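Local coordinates for protein FMN-dependent NADH-azoreductase 1 (Bacillus anthracis, PDB 3U7I) that probably uses bound FMN and NADH to reduce electrophilic quinones and to cleave the azo bond of aromatic azo compounds, working as a homodimer, at residues C[53-64]-C[77-88]. Numbering follows the deposited sequence.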
ATOM      1  N   VAL C  53       4.027 -12.264  12.997  1.00 24.51           N
ATOM      2  CA  VAL C  53       2.898 -12.667  12.166  1.00 23.53           C
ATOM      3  C   VAL C  53       1.896 -11.520  12.090  1.00 21.37           C
ATOM      4  O   VAL C  53       1.316 -11.118  13.101  1.00 18.18           O
ATOM      5  CB  VAL C  53       2.212 -13.940  12.701  1.00 24.14           C
ATOM      6  CG1 VAL C  53       1.088 -14.375  11.772  1.00 22.52           C
ATOM      7  CG2 VAL C  53       3.227 -15.056  12.848  1.00 26.34           C
ATOM      8  N   VAL C  54       1.728 -10.976  10.887  1.00 19.66           N
ATOM      9  CA  VAL C  54       0.731  -9.932  10.639  1.00 19.36           C
ATOM     10  C   VAL C  54      -0.178 -10.450   9.542  1.00 19.81           C
ATOM     11  O   VAL C  54       0.177 -10.381   8.355  1.00 18.31           O
ATOM     12  CB  VAL C  54       1.381  -8.597  10.209  1.00 18.41           C
ATOM     13  CG1 VAL C  54       0.315  -7.551   9.914  1.00 16.84           C
ATOM     14  CG2 VAL C  54       2.366  -8.096  11.284  1.00 20.07           C
ATOM     15  N   PRO C  55      -1.335 -11.019   9.938  1.00 20.72           N
ATOM     16  CA  PRO C  55      -2.250 -11.648   8.977  1.00 23.23           C
ATOM     17  C   PRO C  55      -2.667 -10.729   7.826  1.00 21.68           C
ATOM     18  O   PRO C  55      -3.042  -9.569   8.006  1.00 22.91           O
ATOM     19  CB  PRO C  55      -3.459 -12.030   9.845  1.00 22.82           C
ATOM     20  CG  PRO C  55      -2.861 -12.267  11.203  1.00 19.28           C
ATOM     21  CD  PRO C  55      -1.785 -11.215  11.333  1.00 16.14           C
HETATM   22  N   MSE C  56      -2.587 -11.280   6.627  1.00 20.49           N
HETATM   23  CA  MSE C  56      -3.047 -10.620   5.427  1.00 19.38           C
HETATM   24  C   MSE C  56      -4.529 -10.946   5.219  1.00 25.36           C
HETATM   25  O   MSE C  56      -4.951 -12.074   5.486  1.00 28.89           O
HETATM   26  CB  MSE C  56      -2.236 -11.177   4.257  1.00 16.36           C
HETATM   27  CG  MSE C  56      -2.624 -10.658   2.926  1.00 16.37           C
HETATM   28 SE   MSE C  56      -1.637 -11.654   1.611  0.67 29.04          SE
HETATM   29  CE  MSE C  56      -2.635 -13.341   1.672  1.00 28.30           C
ATOM     30  N   ILE C  57      -5.324  -9.985   4.740  1.00 22.50           N
ATOM     31  CA  ILE C  57      -6.696 -10.301   4.310  1.00 21.42           C
ATOM     32  C   ILE C  57      -6.677 -11.257   3.104  1.00 21.04           C
ATOM     33  O   ILE C  57      -6.295 -10.871   1.989  1.00 23.69           O
ATOM     34  CB  ILE C  57      -7.531  -9.032   3.942  1.00 19.38           C
ATOM     35  CG1 ILE C  57      -7.744  -8.121   5.157  1.00 18.70           C
ATOM     36  CG2 ILE C  57      -8.892  -9.427   3.357  1.00 19.63           C
ATOM     37  CD1 ILE C  57      -8.400  -6.775   4.805  1.00 16.67           C
ATOM     38  N   ASP C  58      -7.072 -12.507   3.329  1.00 21.67           N
ATOM     39  CA  ASP C  58      -7.237 -13.464   2.232  1.00 23.07           C
ATOM     40  C   ASP C  58      -8.621 -14.126   2.282  1.00 23.10           C
ATOM     41  O   ASP C  58      -9.476 -13.728   3.079  1.00 20.18           O
ATOM     42  CB  ASP C  58      -6.114 -14.522   2.226  1.00 25.48           C
ATOM     43  CG  ASP C  58      -5.986 -15.263   3.558  1.00 28.55           C
ATOM     44  OD1 ASP C  58      -6.970 -15.311   4.331  1.00 27.70           O
ATOM     45  OD2 ASP C  58      -4.895 -15.802   3.836  1.00 30.36           O
ATOM     46  N   LYS C  59      -8.841 -15.122   1.423  1.00 23.51           N
ATOM     47  CA  LYS C  59     -10.097 -15.883   1.420  1.00 26.48           C
ATOM     48  C   LYS C  59     -10.518 -16.326   2.824  1.00 24.68           C
ATOM     49  O   LYS C  59     -11.692 -16.258   3.179  1.00 27.88           O
ATOM     50  CB  LYS C  59      -9.989 -17.120   0.516  1.00 30.05           C
ATOM     51  CG  LYS C  59      -9.797 -16.824  -0.949  1.00 33.96           C
ATOM     52  CD  LYS C  59      -9.698 -18.110  -1.759  1.00 38.36           C
ATOM     53  CE  LYS C  59      -9.107 -17.846  -3.138  1.00 40.37           C
ATOM     54  NZ  LYS C  59      -9.135 -19.061  -4.020  1.00 44.43           N
ATOM     55  N   THR C  60      -9.559 -16.791   3.618  1.00 22.06           N
ATOM     56  CA  THR C  60      -9.874 -17.321   4.942  1.00 24.10           C
ATOM     57  C   THR C  60     -10.341 -16.238   5.914  1.00 21.87           C
ATOM     58  O   THR C  60     -11.273 -16.457   6.676  1.00 24.10           O
ATOM     59  CB  THR C  60      -8.691 -18.111   5.556  1.00 27.44           C
ATOM     60  OG1 THR C  60      -8.270 -19.132   4.647  1.00 31.51           O
ATOM     61  CG2 THR C  60      -9.102 -18.762   6.871  1.00 28.08           C
ATOM     62  N   VAL C  61      -9.690 -15.073   5.886  1.00 21.67           N
ATOM     63  CA  VAL C  61     -10.061 -13.951   6.752  1.00 21.39           C
ATOM     64  C   VAL C  61     -11.449 -13.389   6.394  1.00 25.75           C
ATOM     65  O   VAL C  61     -12.255 -13.084   7.284  1.00 23.28           O
ATOM     66  CB  VAL C  61      -8.995 -12.823   6.710  1.00 16.65           C
ATOM     67  CG1 VAL C  61      -9.510 -11.558   7.405  1.00 16.04           C
ATOM     68  CG2 VAL C  61      -7.689 -13.292   7.333  1.00 16.13           C
ATOM     69  N   LEU C  62     -11.719 -13.253   5.091  1.00 25.76           N
ATOM     70  CA  LEU C  62     -13.009 -12.762   4.607  1.00 25.85           C
ATOM     71  C   LEU C  62     -14.127 -13.736   4.984  1.00 29.34           C
ATOM     72  O   LEU C  62     -15.236 -13.327   5.338  1.00 31.14           O
ATOM     73  CB  LEU C  62     -12.972 -12.539   3.092  1.00 24.44           C
ATOM     74  CG  LEU C  62     -11.992 -11.471   2.606  1.00 23.36           C
ATOM     75  CD1 LEU C  62     -11.868 -11.470   1.078  1.00 24.94           C
ATOM     76  CD2 LEU C  62     -12.434 -10.123   3.112  1.00 20.50           C
ATOM     77  N   SER C  63     -13.819 -15.027   4.911  1.00 26.78           N
ATOM     78  CA  SER C  63     -14.732 -16.069   5.367  1.00 28.34           C
ATOM     79  C   SER C  63     -14.991 -15.978   6.882  1.00 29.58           C
ATOM     80  O   SER C  63     -16.136 -16.038   7.339  1.00 30.74           O
ATOM     81  CB  SER C  63     -14.164 -17.443   5.001  1.00 28.91           C
ATOM     82  OG  SER C  63     -14.919 -18.487   5.584  1.00 33.99           O
ATOM     83  N   ALA C  64     -13.918 -15.842   7.655  1.00 27.83           N
ATOM     84  CA  ALA C  64     -14.013 -15.718   9.101  1.00 25.38           C
ATOM     85  C   ALA C  64     -14.890 -14.526   9.450  1.00 29.97           C
ATOM     86  O   ALA C  64     -15.802 -14.624  10.278  1.00 33.56           O
ATOM     87  CB  ALA C  64     -12.633 -15.556   9.704  1.00 23.07           C
ATOM     88  N   GLU C  77      -8.813 -22.885  11.469  1.00 43.91           N
ATOM     89  CA  GLU C  77      -7.911 -21.908  10.864  1.00 38.64           C
ATOM     90  C   GLU C  77      -8.482 -20.482  10.859  1.00 33.08           C
ATOM     91  O   GLU C  77      -7.737 -19.514  11.019  1.00 31.76           O
ATOM     92  CB  GLU C  77      -7.476 -22.341   9.456  1.00 42.04           C
ATOM     93  CG  GLU C  77      -8.397 -23.325   8.757  1.00 50.23           C
ATOM     94  CD  GLU C  77      -8.007 -23.544   7.299  1.00 55.52           C
ATOM     95  OE1 GLU C  77      -7.611 -24.680   6.944  1.00 58.57           O
ATOM     96  OE2 GLU C  77      -8.092 -22.577   6.507  1.00 55.06           O
ATOM     97  N   GLU C  78      -9.796 -20.357  10.690  1.00 30.61           N
ATOM     98  CA  GLU C  78     -10.466 -19.063  10.831  1.00 29.31           C
ATOM     99  C   GLU C  78     -10.354 -18.535  12.264  1.00 30.45           C
ATOM    100  O   GLU C  78     -10.139 -17.343  12.484  1.00 30.35           O
ATOM    101  CB  GLU C  78     -11.934 -19.171  10.421  1.00 29.35           C
ATOM    102  CG  GLU C  78     -12.121 -19.386   8.939  1.00 31.24           C
ATOM    103  CD  GLU C  78     -13.526 -19.805   8.587  1.00 36.52           C
ATOM    104  OE1 GLU C  78     -14.343 -19.978   9.517  1.00 38.47           O
ATOM    105  OE2 GLU C  78     -13.816 -19.968   7.377  1.00 38.46           O
ATOM    106  N   GLN C  79     -10.507 -19.424  13.235  1.00 30.52           N
ATOM    107  CA  GLN C  79     -10.359 -19.068  14.639  1.00 34.33           C
ATOM    108  C   GLN C  79      -8.936 -18.573  14.927  1.00 34.07           C
ATOM    109  O   GLN C  79      -8.738 -17.519  15.540  1.00 31.54           O
ATOM    110  CB  GLN C  79     -10.699 -20.282  15.510  1.00 41.12           C
ATOM    111  CG  GLN C  79     -10.493 -20.082  16.994  1.00 47.40           C
ATOM    112  CD  GLN C  79     -10.415 -21.399  17.744  1.00 53.61           C
ATOM    113  OE1 GLN C  79     -10.952 -22.418  17.295  1.00 55.90           O
ATOM    114  NE2 GLN C  79      -9.735 -21.390  18.889  1.00 53.87           N
ATOM    115  N   LYS C  80      -7.949 -19.332  14.456  1.00 35.99           N
ATOM    116  CA  LYS C  80      -6.543 -19.045  14.723  1.00 36.29           C
ATOM    117  C   LYS C  80      -6.079 -17.713  14.122  1.00 36.04           C
ATOM    118  O   LYS C  80      -5.366 -16.945  14.777  1.00 35.23           O
ATOM    119  CB  LYS C  80      -5.667 -20.199  14.228  1.00 39.19           C
ATOM    120  CG  LYS C  80      -4.173 -19.985  14.397  1.00 40.89           C
ATOM    121  CD  LYS C  80      -3.389 -20.929  13.489  1.00 45.64           C
ATOM    122  CE  LYS C  80      -1.943 -20.472  13.298  1.00 46.71           C
ATOM    123  NZ  LYS C  80      -1.236 -21.228  12.217  1.00 48.30           N
ATOM    124  N   VAL C  81      -6.474 -17.429  12.882  1.00 33.78           N
ATOM    125  CA  VAL C  81      -6.064 -16.170  12.256  1.00 30.61           C
ATOM    126  C   VAL C  81      -6.735 -14.950  12.898  1.00 25.57           C
ATOM    127  O   VAL C  81      -6.063 -13.950  13.159  1.00 23.18           O
ATOM    128  CB  VAL C  81      -6.236 -16.169  10.707  1.00 24.33           C
ATOM    129  CG1 VAL C  81      -7.701 -16.335  10.319  1.00 27.12           C
ATOM    130  CG2 VAL C  81      -5.641 -14.888  10.101  1.00 20.82           C
ATOM    131  N   THR C  82      -8.039 -15.039  13.177  1.00 26.61           N
ATOM    132  CA  THR C  82      -8.770 -13.930  13.819  1.00 28.98           C
ATOM    133  C   THR C  82      -8.319 -13.633  15.261  1.00 26.32           C
ATOM    134  O   THR C  82      -8.375 -12.483  15.716  1.00 22.72           O
ATOM    135  CB  THR C  82     -10.323 -14.115  13.772  1.00 28.75           C
ATOM    136  OG1 THR C  82     -10.687 -15.390  14.312  1.00 28.53           O
ATOM    137  CG2 THR C  82     -10.847 -13.998  12.336  1.00 29.64           C
ATOM    138  N   GLU C  83      -7.878 -14.666  15.975  1.00 27.33           N
ATOM    139  CA  GLU C  83      -7.310 -14.486  17.309  1.00 29.31           C
ATOM    140  C   GLU C  83      -6.034 -13.645  17.255  1.00 26.99           C
ATOM    141  O   GLU C  83      -5.824 -12.766  18.094  1.00 25.73           O
ATOM    142  CB  GLU C  83      -7.042 -15.841  17.972  1.00 35.55           C
ATOM    143  CG  GLU C  83      -8.287 -16.465  18.595  1.00 45.22           C
ATOM    144  CD  GLU C  83      -8.133 -17.951  18.900  1.00 50.55           C
ATOM    145  OE1 GLU C  83      -6.980 -18.442  18.951  1.00 52.17           O
ATOM    146  OE2 GLU C  83      -9.174 -18.627  19.083  1.00 50.24           O
ATOM    147  N   ARG C  84      -5.191 -13.910  16.259  1.00 25.33           N
ATOM    148  CA  ARG C  84      -3.978 -13.121  16.046  1.00 22.74           C
ATOM    149  C   ARG C  84      -4.295 -11.674  15.599  1.00 22.59           C
ATOM    150  O   ARG C  84      -3.656 -10.718  16.062  1.00 22.36           O
ATOM    151  CB  ARG C  84      -3.053 -13.828  15.043  1.00 20.69           C
ATOM    152  CG  ARG C  84      -1.799 -13.052  14.685  1.00 21.43           C
ATOM    153  CD  ARG C  84      -0.973 -12.697  15.916  1.00 20.49           C
ATOM    154  NE  ARG C  84       0.168 -11.868  15.538  1.00 19.22           N
ATOM    155  CZ  ARG C  84       0.801 -11.027  16.354  1.00 21.47           C
ATOM    156  NH1 ARG C  84       0.404 -10.891  17.617  1.00 22.01           N
ATOM    157  NH2 ARG C  84       1.822 -10.311  15.897  1.00 18.30           N
HETATM  158  N   MSE C  85      -5.272 -11.509  14.706  1.00 19.94           N
HETATM  159  CA  MSE C  85      -5.705 -10.167  14.312  1.00 19.46           C
HETATM  160  C   MSE C  85      -6.241  -9.400  15.522  1.00 18.71           C
HETATM  161  O   MSE C  85      -5.985  -8.202  15.675  1.00 17.77           O
HETATM  162  CB  MSE C  85      -6.749 -10.232  13.195  1.00 18.39           C
HETATM  163  CG  MSE C  85      -6.221 -10.889  11.938  1.00 20.84           C
HETATM  164 SE   MSE C  85      -7.506 -10.843  10.478  0.72 27.61          SE
HETATM  165  CE  MSE C  85      -6.929  -9.192   9.590  1.00 32.08           C
ATOM    166  N   SER C  86      -6.965 -10.100  16.391  1.00 20.41           N
ATOM    167  CA  SER C  86      -7.450  -9.499  17.624  1.00 21.44           C
ATOM    168  C   SER C  86      -6.312  -9.050  18.560  1.00 22.29           C
ATOM    169  O   SER C  86      -6.383  -7.960  19.151  1.00 19.77           O
ATOM    170  CB  SER C  86      -8.401 -10.436  18.356  1.00 24.39           C
ATOM    171  OG  SER C  86      -8.822  -9.823  19.566  1.00 27.24           O
ATOM    172  N   GLU C  87      -5.281  -9.893  18.700  1.00 21.48           N
ATOM    173  CA  GLU C  87      -4.073  -9.539  19.458  1.00 18.55           C
ATOM    174  C   GLU C  87      -3.468  -8.248  18.942  1.00 16.86           C
ATOM    175  O   GLU C  87      -3.183  -7.335  19.716  1.00 15.87           O
ATOM    176  CB  GLU C  87      -2.999 -10.623  19.350  1.00 22.26           C
ATOM    177  CG  GLU C  87      -3.235 -11.876  20.151  1.00 33.75           C
ATOM    178  CD  GLU C  87      -2.127 -12.906  19.941  1.00 41.80           C
ATOM    179  OE1 GLU C  87      -1.170 -12.615  19.182  1.00 35.75           O
ATOM    180  OE2 GLU C  87      -2.213 -14.005  20.540  1.00 47.74           O
ATOM    181  N   ILE C  88      -3.245  -8.188  17.628  1.00 16.68           N
ATOM    182  CA  ILE C  88      -2.647  -7.012  16.996  1.00 14.39           C
ATOM    183  C   ILE C  88      -3.477  -5.730  17.203  1.00 15.61           C
ATOM    184  O   ILE C  88      -2.923  -4.662  17.471  1.00 15.10           O
ATOM    185  CB  ILE C  88      -2.413  -7.239  15.483  1.00 13.81           C
ATOM    186  CG1 ILE C  88      -1.279  -8.247  15.265  1.00 12.94           C
ATOM    187  CG2 ILE C  88      -2.097  -5.922  14.805  1.00 13.20           C
ATOM    188  CD1 ILE C  88      -1.105  -8.680  13.826  1.00 13.49           C
TER
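Pro55 lies against one side of helix 76-94 and marks where, in this flavodoxin-like fold, the loop after edge strand 43-48 runs along that helix before turning into helix 59-68. Three ring atoms share four partners: CB touches Val81 CG2 and Met85 CG, each at 3.6 Å, CG lies on the CG atoms of Met85 and Arg84, and CD meets the terminal CD1 of Ile88. The Met85 side chain slides past the ring in the opposite direction, and its SE ends 3.7 Å from Val61 CG1. In Val81, chi1 of 63° sets CG1 between the backbone N and the carbonyl carbon and turns CG2 anti to N, out to where it touches both Pro55 CB and Val61 CG2, joining loop and helix contacts into one apolar strip.

The helix segments 59-64 and 77-88 cross almost perpendicularly (-89°), with axes 9.2 Å apart. Asp58 is the N-cap of the first, its OD1 accepting a bond from Val61 N and a weak one from Thr60 N. Further along this helix, Ala64 CB touches both Thr82 CG2, at 3.5 Å, and Glu78 CB. The extended Glu78 chain passes Thr60 CG2 and accepts a hydrogen bond from Ser63 OG at OE2 (2.6 Å), from well above the carboxylate plane; OE1 forms a salt bridge with Lys67.

At the far end, Arg84 bends at chi2 (57°), and its guanidinium grips Val53 O side-on, with NE at 2.8 Å and NH2 at 3.0 Å. The carbonyl oxygen lies near the guanidinium plane. NH1 makes a salt bridge to OE1 of Glu87 in the same helix, fixing the group's rotation from another edge, while Ile88 CG1 sits over the centre of one face, 3.6 Å above the plane.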